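Local coordinates for protein phospho-2-dehydro-3-deoxyheptonate aldolase (Francisella tularensis, PDB 3TQK) that probably condenses phosphoenolpyruvate with D-erythrose 4-phosphate to give 3-deoxy-D-arabino-heptulosonate 7-phosphate, the first step toward chorismate and the aromatic amino acids, at residues V51-G56 with F294-E299; M88-E93 with L135-E140; G103-P108 with K118-A123; A178-K183 with K221-G226. All blocks are in the same frame, centred on the assembly; numbering follows the deposited sequence.

Contact 1 of 4, residues V51-G56 with F294-E299. With MN (manganese (II) ion), chain B.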
loop_
_atom_site.group_PDB
_atom_site.type_symbol
_atom_site.label_atom_id
_atom_site.label_comp_id
_atom_site.label_asym_id
_atom_site.label_seq_id
_atom_site.Cartn_x
_atom_site.Cartn_y
_atom_site.Cartn_z
ATOM N N VAL A 51 29.819 -7.326 -3.433
ATOM C CA VAL A 51 28.736 -6.646 -2.740
ATOM C C VAL A 51 28.062 -5.698 -3.740
ATOM O O VAL A 51 28.740 -5.073 -4.536
ATOM C CB VAL A 51 29.277 -5.913 -1.504
ATOM C CG1 VAL A 51 28.310 -4.857 -1.016
ATOM C CG2 VAL A 51 29.556 -6.920 -0.388
ATOM N N ALA A 52 26.731 -5.652 -3.742
ATOM C CA ALA A 52 25.971 -4.767 -4.633
ATOM C C ALA A 52 25.825 -3.409 -3.964
ATOM O O ALA A 52 25.579 -3.342 -2.757
ATOM C CB ALA A 52 24.596 -5.335 -4.916
ATOM N N VAL A 53 25.981 -2.337 -4.737
ATOM C CA VAL A 53 25.889 -0.986 -4.199
ATOM C C VAL A 53 24.934 -0.184 -5.053
ATOM O O VAL A 53 25.205 0.067 -6.236
ATOM C CB VAL A 53 27.267 -0.291 -4.149
ATOM C CG1 VAL A 53 27.134 1.132 -3.644
ATOM C CG2 VAL A 53 28.230 -1.081 -3.257
ATOM N N VAL A 54 23.802 0.171 -4.449
ATOM C CA VAL A 54 22.769 0.974 -5.085
ATOM C C VAL A 54 22.989 2.388 -4.596
ATOM O O VAL A 54 22.717 2.705 -3.441
ATOM C CB VAL A 54 21.363 0.508 -4.701
ATOM C CG1 VAL A 54 20.293 1.471 -5.279
ATOM C CG2 VAL A 54 21.138 -0.922 -5.167
ATOM N N VAL A 55 23.498 3.232 -5.485
ATOM C CA VAL A 55 24.038 4.502 -5.082
ATOM C C VAL A 55 23.565 5.583 -6.032
ATOM O O VAL A 55 23.601 5.423 -7.246
ATOM C CB VAL A 55 25.591 4.455 -5.042
ATOM C CG1 VAL A 55 26.157 4.128 -6.411
ATOM C CG2 VAL A 55 26.152 5.766 -4.542
ATOM N N GLY A 56 23.106 6.690 -5.473
ATOM C CA GLY A 56 22.703 7.818 -6.288
ATOM C C GLY A 56 21.904 8.816 -5.492
ATOM O O GLY A 56 21.839 8.715 -4.267
ATOM N N PHE A 294 24.813 -8.784 1.455
ATOM C CA PHE A 294 25.236 -8.758 0.049
ATOM C C PHE A 294 25.315 -7.371 -0.550
ATOM O O PHE A 294 25.967 -7.189 -1.585
ATOM C CB PHE A 294 24.313 -9.604 -0.833
ATOM C CG PHE A 294 23.039 -8.906 -1.253
ATOM C CD1 PHE A 294 23.011 -8.084 -2.372
ATOM C CD2 PHE A 294 21.858 -9.106 -0.547
ATOM C CE1 PHE A 294 21.850 -7.462 -2.768
ATOM C CE2 PHE A 294 20.679 -8.482 -0.937
ATOM C CZ PHE A 294 20.681 -7.654 -2.053
ATOM N N GLY A 295 24.636 -6.400 0.061
ATOM C CA GLY A 295 24.473 -5.083 -0.560
ATOM C C GLY A 295 24.213 -3.947 0.413
ATOM O O GLY A 295 23.845 -4.170 1.570
ATOM N N VAL A 296 24.450 -2.726 -0.069
ATOM C CA VAL A 296 24.127 -1.515 0.665
ATOM C C VAL A 296 23.465 -0.497 -0.261
ATOM O O VAL A 296 23.525 -0.627 -1.490
ATOM C CB VAL A 296 25.377 -0.901 1.324
ATOM C CG1 VAL A 296 25.971 -1.875 2.332
ATOM C CG2 VAL A 296 26.425 -0.505 0.269
HETATM N N MSE A 297 22.799 0.487 0.339
HETATM C CA MSE A 297 22.299 1.653 -0.393
HETATM C C MSE A 297 22.964 2.889 0.165
HETATM O O MSE A 297 23.119 3.015 1.372
HETATM C CB MSE A 297 20.794 1.815 -0.239
HETATM C CG MSE A 297 19.998 0.526 -0.335
HETATM SE SE MSE A 297 18.093 0.893 -0.587
HETATM C CE MSE A 297 18.202 1.863 -2.290
ATOM N N ILE A 298 23.357 3.796 -0.724
ATOM C CA ILE A 298 23.954 5.064 -0.344
ATOM C C ILE A 298 23.214 6.169 -1.078
ATOM O O ILE A 298 22.938 6.040 -2.270
ATOM C CB ILE A 298 25.417 5.133 -0.780
ATOM C CG1 ILE A 298 26.238 4.040 -0.104
ATOM C CG2 ILE A 298 26.001 6.524 -0.494
ATOM C CD1 ILE A 298 27.598 3.864 -0.733
ATOM N N GLU A 299 22.882 7.245 -0.370
ATOM C CA GLU A 299 22.260 8.413 -0.994
ATOM C C GLU A 299 23.352 9.436 -1.274
ATOM O O GLU A 299 23.990 9.949 -0.357
ATOM C CB GLU A 299 21.115 8.983 -0.132
ATOM C CG GLU A 299 19.793 8.211 -0.312
ATOM C CD GLU A 299 18.596 8.826 0.420
ATOM O OE1 GLU A 299 18.724 9.225 1.602
ATOM O OE2 GLU A 299 17.506 8.882 -0.194
HETATM MN MN MN B . 15.615 9.380 0.355
#
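The F294 ring meets A52 at its edge: CB of A52 lies near the ring plane, 4.1 Å from CD1 of F294. With CG set between the backbone N and the carbonyl carbon (chi1 82°), the ring is brought beside A52 of the neighbouring strand. I40, I43 and I44 of helix 27-45 also touch it, and the ring of H227 meets it edge-to-face. The other flat group, the carboxylate of E299, turns one oxygen to the metal: OE2 coordinates manganese at 2.0 Å. OE1 accepts a hydrogen bond from S265, so the two oxygens, held separately, together fix the carboxylate's rotation. C58, H266 and D322 bind the same ion.

Between these ends, strands 51-56 and 294-299 run parallel. They are the first and last strands of the (βα)8 TIM barrel, so their pairing closes it. The backbone ladder alternates: A52 N bonds to F294 O, V296 N to A52 O, V54 N to V296 O and I298 N to V54 O. The V54 N–V296 O bond is the straightest, with 174° at the hydrogen. At the far end, G56 N to I298 O stretches to 3.3 Å.

Side chains of paired residues lie side by side on both faces of the sheet. Toward helix 327-344, CG2 of V53 meets CG2 of V296 at 4.0 Å, and CG2 of V55 packs 3.9 Å from CB of I298. On the barrel's inner face, selenomethionine M297 bends at its last torsion (chi3 61°), bringing CE to 3.7 Å from CG1 of V54; M261 of strand 260-263 touches both residues.

Contact 2 of 4, residues M88-E93 with L135-E140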
loop_
_atom_site.group_PDB
_atom_site.type_symbol
_atom_site.label_atom_id
_atom_site.label_comp_id
_atom_site.label_asym_id
_atom_site.label_seq_id
_atom_site.Cartn_x
_atom_site.Cartn_y
_atom_site.Cartn_z
HETATM N N MSE A 88 23.051 2.296 -10.316
HETATM C CA MSE A 88 22.682 3.671 -10.043
HETATM C C MSE A 88 21.238 3.833 -9.623
HETATM O O MSE A 88 20.325 3.338 -10.276
HETATM C CB MSE A 88 22.885 4.593 -11.215
HETATM C CG MSE A 88 22.386 5.986 -10.816
HETATM SE SE MSE A 88 23.139 7.268 -11.873
HETATM C CE MSE A 88 22.032 8.854 -11.485
ATOM N N ARG A 89 21.068 4.606 -8.562
ATOM C CA ARG A 89 19.777 4.889 -7.973
ATOM C C ARG A 89 19.085 5.974 -8.793
ATOM O O ARG A 89 19.578 7.107 -8.897
ATOM C CB ARG A 89 20.016 5.340 -6.533
ATOM C CG ARG A 89 18.806 5.585 -5.695
ATOM C CD ARG A 89 19.198 6.353 -4.427
ATOM N NE ARG A 89 17.995 6.948 -3.873
ATOM C CZ ARG A 89 17.171 6.346 -3.025
ATOM N NH1 ARG A 89 17.441 5.137 -2.560
ATOM N NH2 ARG A 89 16.071 6.975 -2.620
ATOM N N VAL A 90 17.957 5.621 -9.397
ATOM C CA VAL A 90 17.203 6.558 -10.220
ATOM C C VAL A 90 15.759 6.579 -9.726
ATOM O O VAL A 90 14.885 5.917 -10.301
ATOM C CB VAL A 90 17.268 6.172 -11.724
ATOM C CG1 VAL A 90 16.851 7.345 -12.589
ATOM C CG2 VAL A 90 18.670 5.705 -12.113
ATOM N N TYR A 91 15.518 7.333 -8.649
ATOM C CA TYR A 91 14.211 7.347 -7.984
ATOM C C TYR A 91 13.354 8.518 -8.423
ATOM O O TYR A 91 13.841 9.636 -8.556
ATOM C CB TYR A 91 14.374 7.354 -6.471
ATOM C CG TYR A 91 14.563 5.971 -5.890
ATOM C CD1 TYR A 91 15.497 5.089 -6.428
ATOM C CD2 TYR A 91 13.804 5.533 -4.814
ATOM C CE1 TYR A 91 15.677 3.823 -5.910
ATOM C CE2 TYR A 91 13.986 4.255 -4.280
ATOM C CZ TYR A 91 14.929 3.407 -4.836
ATOM O OH TYR A 91 15.129 2.140 -4.319
ATOM N N PHE A 92 12.070 8.263 -8.639
ATOM C CA PHE A 92 11.193 9.284 -9.217
ATOM C C PHE A 92 10.054 9.707 -8.286
ATOM O O PHE A 92 9.088 10.330 -8.727
ATOM C CB PHE A 92 10.630 8.789 -10.548
ATOM C CG PHE A 92 11.672 8.580 -11.607
ATOM C CD1 PHE A 92 12.439 9.641 -12.055
ATOM C CD2 PHE A 92 11.894 7.319 -12.146
ATOM C CE1 PHE A 92 13.401 9.461 -13.036
ATOM C CE2 PHE A 92 12.851 7.138 -13.130
ATOM C CZ PHE A 92 13.607 8.209 -13.571
ATOM N N GLU A 93 10.184 9.396 -7.001
ATOM C CA GLU A 93 9.125 9.678 -6.039
ATOM C C GLU A 93 9.714 9.874 -4.635
ATOM O O GLU A 93 10.640 9.173 -4.230
ATOM C CB GLU A 93 8.092 8.540 -6.065
ATOM C CG GLU A 93 6.708 8.867 -5.479
ATOM C CD GLU A 93 6.453 8.247 -4.093
ATOM O OE1 GLU A 93 7.427 7.930 -3.363
ATOM O OE2 GLU A 93 5.266 8.073 -3.732
ATOM N N LEU A 135 25.297 1.590 -17.519
ATOM C CA LEU A 135 25.045 1.655 -16.078
ATOM C C LEU A 135 23.743 0.962 -15.738
ATOM O O LEU A 135 22.682 1.377 -16.200
ATOM C CB LEU A 135 24.927 3.106 -15.583
ATOM C CG LEU A 135 26.178 3.815 -15.074
ATOM C CD1 LEU A 135 25.882 5.324 -14.874
ATOM C CD2 LEU A 135 26.703 3.185 -13.793
ATOM N N PRO A 136 23.805 -0.070 -14.891
ATOM C CA PRO A 136 22.556 -0.624 -14.384
ATOM C C PRO A 136 21.852 0.384 -13.496
ATOM O O PRO A 136 22.525 1.156 -12.792
ATOM C CB PRO A 136 22.995 -1.821 -13.542
ATOM C CG PRO A 136 24.464 -1.965 -13.723
ATOM C CD PRO A 136 24.995 -0.730 -14.328
ATOM N N CYS A 137 20.519 0.337 -13.503
ATOM C CA CYS A 137 19.689 1.286 -12.769
ATOM C C CYS A 137 18.703 0.638 -11.796
ATOM O O CYS A 137 18.173 -0.437 -12.069
ATOM C CB CYS A 137 18.900 2.123 -13.772
ATOM S SG CYS A 137 19.918 3.216 -14.723
ATOM N N ALA A 138 18.445 1.350 -10.692
ATOM C CA ALA A 138 17.496 0.980 -9.646
ATOM C C ALA A 138 16.384 2.026 -9.522
ATOM O O ALA A 138 16.634 3.214 -9.669
ATOM C CB ALA A 138 18.231 0.877 -8.304
ATOM N N THR A 139 15.162 1.595 -9.228
ATOM C CA THR A 139 14.081 2.539 -8.931
ATOM C C THR A 139 13.089 1.905 -7.981
ATOM O O THR A 139 13.153 0.706 -7.740
ATOM C CB THR A 139 13.374 2.995 -10.206
ATOM O OG1 THR A 139 12.719 4.247 -9.964
ATOM C CG2 THR A 139 12.371 1.956 -10.667
ATOM N N GLU A 140 12.197 2.700 -7.402
ATOM C CA GLU A 140 11.111 2.134 -6.604
ATOM C C GLU A 140 9.901 1.885 -7.482
ATOM O O GLU A 140 9.491 2.760 -8.251
ATOM C CB GLU A 140 10.710 3.016 -5.433
ATOM C CG GLU A 140 9.730 2.303 -4.490
ATOM C CD GLU A 140 9.263 3.151 -3.330
ATOM O OE1 GLU A 140 10.008 4.061 -2.906
ATOM O OE2 GLU A 140 8.142 2.881 -2.823
HETATM O O HOH W 1 11.167 5.886 -7.358
HETATM O O HOH W 2 10.361 6.209 -4.935
#
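T139 turns OG1 anti to its own backbone N (chi1 -158°), which brings the hydroxyl to the carbonyl of V90; it donates to V90 O at 2.8 Å. Y91 carries CG beside its backbone N (chi1 -84°), and its ring swings over the T139–E140 peptide. E140 N stands 3.7 Å above the ring plane, over the centre, with T139 C nearer the rim. R89 CZ covers the opposite face, also above the centre, so the phenol ring is sandwiched between a guanidinium and a peptide.

Upstream, strands 84-89 and 137-140, second and third of the TIM barrel, pair in parallel. M88 N bonds to P136 O, A138 N to M88 O, and V90 N to A138 O. On the outer face, CG2 of V90 packs 3.8 Å from C137 SG beneath helix 116-132. Where the chains part, one water accepts from F92 N and, weakly, from E140 N; a second donates to E93 O and E140 OE1.

R89 NE and NH2 are held by the carbonyls of P57 and C58. With the Y91 ring lying over one face as well, these contacts probably hold the guanidinium in place beside the manganese ligand E299.

Contact 3 of 4, residues G103-P108 with K118-A123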
loop_
_atom_site.group_PDB
_atom_site.type_symbol
_atom_site.label_atom_id
_atom_site.label_comp_id
_atom_site.label_asym_id
_atom_site.label_seq_id
_atom_site.Cartn_x
_atom_site.Cartn_y
_atom_site.Cartn_z
ATOM N N GLY A 103 7.488 14.149 -6.474
ATOM C CA GLY A 103 8.588 13.657 -7.275
ATOM C C GLY A 103 8.489 14.010 -8.740
ATOM O O GLY A 103 7.568 14.696 -9.161
ATOM N N PHE A 104 9.452 13.509 -9.507
ATOM C CA PHE A 104 9.671 13.938 -10.882
ATOM C C PHE A 104 8.587 13.433 -11.838
ATOM O O PHE A 104 8.201 14.133 -12.763
ATOM C CB PHE A 104 11.058 13.484 -11.362
ATOM C CG PHE A 104 11.430 13.990 -12.733
ATOM C CD1 PHE A 104 11.397 13.142 -13.832
ATOM C CD2 PHE A 104 11.801 15.309 -12.922
ATOM C CE1 PHE A 104 11.740 13.596 -15.098
ATOM C CE2 PHE A 104 12.134 15.781 -14.193
ATOM C CZ PHE A 104 12.102 14.915 -15.285
ATOM N N ILE A 105 8.100 12.224 -11.625
ATOM C CA ILE A 105 6.998 11.727 -12.448
ATOM C C ILE A 105 5.722 12.546 -12.225
ATOM O O ILE A 105 5.055 12.927 -13.179
ATOM C CB ILE A 105 6.757 10.208 -12.223
ATOM C CG1 ILE A 105 7.882 9.412 -12.896
ATOM C CG2 ILE A 105 5.419 9.774 -12.771
ATOM C CD1 ILE A 105 7.867 7.900 -12.578
ATOM N N ASN A 106 5.398 12.828 -10.970
ATOM C CA ASN A 106 4.151 13.522 -10.643
ATOM C C ASN A 106 4.166 14.978 -11.089
ATOM O O ASN A 106 3.140 15.515 -11.494
ATOM C CB ASN A 106 3.869 13.442 -9.135
ATOM C CG ASN A 106 2.462 13.926 -8.764
ATOM O OD1 ASN A 106 1.480 13.249 -9.046
ATOM N ND2 ASN A 106 2.371 15.084 -8.118
ATOM N N ASP A 107 5.333 15.612 -11.019
ATOM C CA ASP A 107 5.426 17.038 -11.276
ATOM C C ASP A 107 6.856 17.404 -11.690
ATOM O O ASP A 107 7.584 18.026 -10.908
ATOM C CB ASP A 107 4.984 17.779 -10.016
ATOM C CG ASP A 107 4.924 19.275 -10.189
ATOM O OD1 ASP A 107 4.644 19.782 -11.299
ATOM O OD2 ASP A 107 5.134 19.949 -9.171
ATOM N N PRO A 108 7.262 17.010 -12.925
ATOM C CA PRO A 108 8.643 17.188 -13.400
ATOM C C PRO A 108 9.113 18.633 -13.429
ATOM O O PRO A 108 10.284 18.897 -13.174
ATOM C CB PRO A 108 8.598 16.630 -14.829
ATOM C CG PRO A 108 7.184 16.707 -15.222
ATOM C CD PRO A 108 6.423 16.414 -13.982
ATOM N N LYS A 118 4.681 14.141 -19.275
ATOM C CA LYS A 118 6.045 14.637 -19.453
ATOM C C LYS A 118 7.009 13.920 -18.506
ATOM O O LYS A 118 8.087 13.478 -18.905
ATOM C CB LYS A 118 6.101 16.146 -19.218
ATOM C CG LYS A 118 7.448 16.772 -19.534
ATOM C CD LYS A 118 7.343 18.290 -19.562
ATOM C CE LYS A 118 8.692 18.935 -19.373
ATOM N NZ LYS A 118 8.621 20.415 -19.473
ATOM N N GLY A 119 6.591 13.792 -17.252
ATOM C CA GLY A 119 7.353 13.090 -16.243
ATOM C C GLY A 119 7.708 11.693 -16.682
ATOM O O GLY A 119 8.876 11.296 -16.618
ATOM N N LEU A 120 6.703 10.945 -17.124
ATOM C CA LEU A 120 6.914 9.561 -17.506
ATOM C C LEU A 120 7.843 9.495 -18.695
ATOM O O LEU A 120 8.710 8.640 -18.747
ATOM C CB LEU A 120 5.593 8.846 -17.825
ATOM C CG LEU A 120 4.768 8.447 -16.609
ATOM C CD1 LEU A 120 3.305 8.129 -16.992
ATOM C CD2 LEU A 120 5.436 7.274 -15.915
ATOM N N ARG A 121 7.670 10.417 -19.627
ATOM C CA ARG A 121 8.484 10.466 -20.829
ATOM C C ARG A 121 9.940 10.751 -20.523
ATOM O O ARG A 121 10.828 10.055 -21.014
ATOM C CB ARG A 121 7.944 11.524 -21.784
ATOM C CG ARG A 121 8.644 11.559 -23.126
ATOM C CD ARG A 121 8.037 12.649 -24.003
ATOM N NE ARG A 121 6.696 12.288 -24.447
ATOM C CZ ARG A 121 6.427 11.469 -25.461
ATOM N NH1 ARG A 121 7.400 10.888 -26.163
ATOM N NH2 ARG A 121 5.165 11.214 -25.775
ATOM N N LEU A 122 10.194 11.761 -19.699
ATOM C CA LEU A 122 11.574 12.086 -19.322
ATOM C C LEU A 122 12.206 11.016 -18.404
ATOM O O LEU A 122 13.418 10.792 -18.446
ATOM C CB LEU A 122 11.627 13.475 -18.692
ATOM C CG LEU A 122 11.192 14.628 -19.617
ATOM C CD1 LEU A 122 11.405 15.982 -18.936
ATOM C CD2 LEU A 122 11.929 14.605 -20.959
ATOM N N ALA A 123 11.385 10.347 -17.600
ATOM C CA ALA A 123 11.870 9.292 -16.711
ATOM C C ALA A 123 12.391 8.137 -17.547
ATOM O O ALA A 123 13.513 7.657 -17.339
ATOM C CB ALA A 123 10.765 8.817 -15.754
#
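F104 and I105 pack against helix 116-132, the outer helix that follows the second strand of the TIM barrel, and so fold the long loop leading into that helix back over its first turns. The contact is apolar, with no hydrogen bond between residues 103-108 and 118-123.

Aromatic packing comes first. The F104 ring presents its edge to the helix, with CE1 3.6 Å from L122 CB, which lies in the ring plane; the two side chains cross at about a right angle. F104 has CG anti to its backbone N (chi1 -175°), which carries the ring across to the helix edge-first. P108 CB sits 3.7 Å above one face, toward the rim, so the loop folds onto its own aromatic group.

Aliphatic contacts form beside it. CG2 of I105 meets CD2 of L120 at 4.0 Å, while CG1 of I105 lies 4.1 Å from A123 CB. F92, just past the end of strand 84-89, also touches I105 and A123.

Polar bonds brace the surroundings. D107 N bonds back to G103 O, and the D107 carboxylate accepts from the backbone N of N112 and Y114. K118 NZ forms a salt bridge to D109, tying the helix to the loop.

The closest pair of CA atoms is I105 CA and G119 CA, 4.0 Å apart. F104 O and I105 O both face G119 CA, and P108 CG rests 3.6 Å from G119 N.

Contact 4 of 4, residues A178-K183 with K221-G226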
loop_
_atom_site.group_PDB
_atom_site.type_symbol
_atom_site.label_atom_id
_atom_site.label_comp_id
_atom_site.label_asym_id
_atom_site.label_seq_id
_atom_site.Cartn_x
_atom_site.Cartn_y
_atom_site.Cartn_z
ATOM N N ALA A 178 12.952 -7.731 -12.808
ATOM C CA ALA A 178 14.030 -7.226 -11.960
ATOM C C ALA A 178 14.090 -7.980 -10.633
ATOM O O ALA A 178 13.088 -8.505 -10.163
ATOM C CB ALA A 178 13.828 -5.734 -11.693
ATOM N N SER A 179 15.272 -8.038 -10.037
ATOM C CA SER A 179 15.374 -8.414 -8.635
ATOM C C SER A 179 14.698 -7.314 -7.809
ATOM O O SER A 179 14.681 -6.154 -8.224
ATOM C CB SER A 179 16.837 -8.576 -8.226
ATOM O OG SER A 179 17.414 -9.707 -8.843
ATOM N N ILE A 180 14.139 -7.678 -6.658
ATOM C CA ILE A 180 13.370 -6.744 -5.847
ATOM C C ILE A 180 13.758 -6.836 -4.372
ATOM O O ILE A 180 13.749 -7.910 -3.803
ATOM C CB ILE A 180 11.861 -7.015 -5.939
ATOM C CG1 ILE A 180 11.369 -6.936 -7.380
ATOM C CG2 ILE A 180 11.079 -6.030 -5.066
ATOM C CD1 ILE A 180 11.509 -5.548 -7.992
ATOM N N GLY A 181 14.080 -5.702 -3.765
ATOM C CA GLY A 181 14.242 -5.611 -2.332
ATOM C C GLY A 181 13.014 -4.978 -1.687
ATOM O O GLY A 181 12.402 -4.067 -2.261
ATOM N N PHE A 182 12.654 -5.473 -0.500
ATOM C CA PHE A 182 11.512 -4.983 0.267
ATOM C C PHE A 182 12.010 -4.361 1.559
ATOM O O PHE A 182 12.633 -5.035 2.389
ATOM C CB PHE A 182 10.576 -6.133 0.648
ATOM C CG PHE A 182 9.879 -6.784 -0.518
ATOM C CD1 PHE A 182 10.553 -7.658 -1.351
ATOM C CD2 PHE A 182 8.535 -6.552 -0.758
ATOM C CE1 PHE A 182 9.901 -8.281 -2.422
ATOM C CE2 PHE A 182 7.878 -7.188 -1.830
ATOM C CZ PHE A 182 8.563 -8.044 -2.649
ATOM N N LYS A 183 11.704 -3.087 1.753
ATOM C CA LYS A 183 12.140 -2.373 2.943
ATOM C C LYS A 183 11.355 -2.819 4.174
ATOM O O LYS A 183 10.180 -3.160 4.073
ATOM C CB LYS A 183 12.009 -0.864 2.717
ATOM C CG LYS A 183 13.021 -0.341 1.696
ATOM C CD LYS A 183 13.276 1.151 1.806
ATOM C CE LYS A 183 14.764 1.470 1.640
ATOM N NZ LYS A 183 15.067 2.909 1.902
ATOM N N LYS A 221 4.381 -15.517 -12.279
ATOM C CA LYS A 221 5.178 -16.720 -12.028
ATOM C C LYS A 221 5.788 -16.756 -10.638
ATOM O O LYS A 221 6.206 -17.817 -10.170
ATOM C CB LYS A 221 6.313 -16.804 -13.060
ATOM C CG LYS A 221 5.921 -17.591 -14.313
ATOM C CD LYS A 221 6.320 -16.902 -15.624
ATOM C CE LYS A 221 7.759 -17.176 -16.027
ATOM N NZ LYS A 221 7.963 -16.904 -17.495
ATOM N N GLY A 222 5.866 -15.597 -9.999
ATOM C CA GLY A 222 6.600 -15.434 -8.751
ATOM C C GLY A 222 7.993 -14.908 -9.031
ATOM O O GLY A 222 8.510 -15.084 -10.127
ATOM N N ASN A 223 8.599 -14.275 -8.031
ATOM C CA ASN A 223 9.918 -13.673 -8.172
ATOM C C ASN A 223 10.851 -14.284 -7.155
ATOM O O ASN A 223 10.681 -14.077 -5.955
ATOM C CB ASN A 223 9.834 -12.147 -7.981
ATOM C CG ASN A 223 11.071 -11.442 -8.464
ATOM O OD1 ASN A 223 12.172 -11.989 -8.391
ATOM N ND2 ASN A 223 10.903 -10.227 -8.991
ATOM N N GLN A 224 11.838 -15.046 -7.616
ATOM C CA GLN A 224 12.702 -15.764 -6.679
ATOM C C GLN A 224 13.928 -14.934 -6.295
ATOM O O GLN A 224 14.779 -15.421 -5.561
ATOM C CB GLN A 224 13.113 -17.155 -7.225
ATOM C CG GLN A 224 11.959 -18.029 -7.777
ATOM C CD GLN A 224 10.737 -18.105 -6.857
ATOM O OE1 GLN A 224 9.590 -18.028 -7.313
ATOM N NE2 GLN A 224 10.980 -18.281 -5.564
ATOM N N ASN A 225 14.000 -13.680 -6.767
ATOM C CA ASN A 225 15.112 -12.782 -6.449
ATOM C C ASN A 225 14.703 -11.623 -5.531
ATOM O O ASN A 225 15.157 -10.484 -5.688
ATOM C CB ASN A 225 15.748 -12.277 -7.740
ATOM C CG ASN A 225 16.315 -13.399 -8.571
ATOM O OD1 ASN A 225 16.934 -14.331 -8.030
ATOM N ND2 ASN A 225 16.108 -13.336 -9.884
ATOM N N GLY A 226 13.843 -11.937 -4.567
ATOM C CA GLY A 226 13.393 -10.981 -3.578
ATOM C C GLY A 226 14.230 -11.082 -2.323
ATOM O O GLY A 226 14.692 -12.166 -1.947
#
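The side-chain amide of N223 works in two directions. ND2 reaches across to A178 O, just before strand 179-183, donating at 3.0 Å, almost straight (172° at the hydrogen) and nearly along the C=O axis, with the acceptor in the amide plane. OD1 turns back on its own loop to accept from N225 N, closing an Asx turn. With CG anti to the backbone N (chi1 -165°), the amide extends toward strand 179-183, and its ND2 lies 3.7 Å from CG1 of I180.

Just beyond the turn, I180 N bonds to N225 O at 3.1 Å, approaching from above the carbonyl plane. G226 CA makes a CH···O contact with I180 O. This parallel bridge begins the pairing of the fifth and sixth barrel strands, 179-183 and 226-230, which continues through H227. OG of S179 lies 3.3 Å from CB of N225, under helix 27-45, where I40 and I44 touch S179.

The second ND2 hydrogen bond goes to A173 O, so N223 grips two carbonyls and one backbone N–H. Its buried amide thus finds partners at both polar atoms, and these bonds fix its rotation while setting the turn that delivers the chain into strand 226-230.

How the contacts relate
From the N terminus, strand 51-56 opens the longest loop, which contact 1 closes at 294-299 after 237 intervening residues; contacts 2, 3 and 4 all nest inside it. Contact 2 joins 88-93 to 135-140, and contact 3 lies within that loop, tying the 103-108 segment to helix 116-132. Contact 4, between 178-183 and 221-226, follows in series, and no loops cross. Contacts 1, 2 and 4 belong to the same barrel sheet: R89 N lies 3.0 Å from V55 O, R89 NH2 makes a salt bridge to E299 OE2, and M297 touches K183. F92 carries contact 2 outward to I105, F104 and A123 of contact 3.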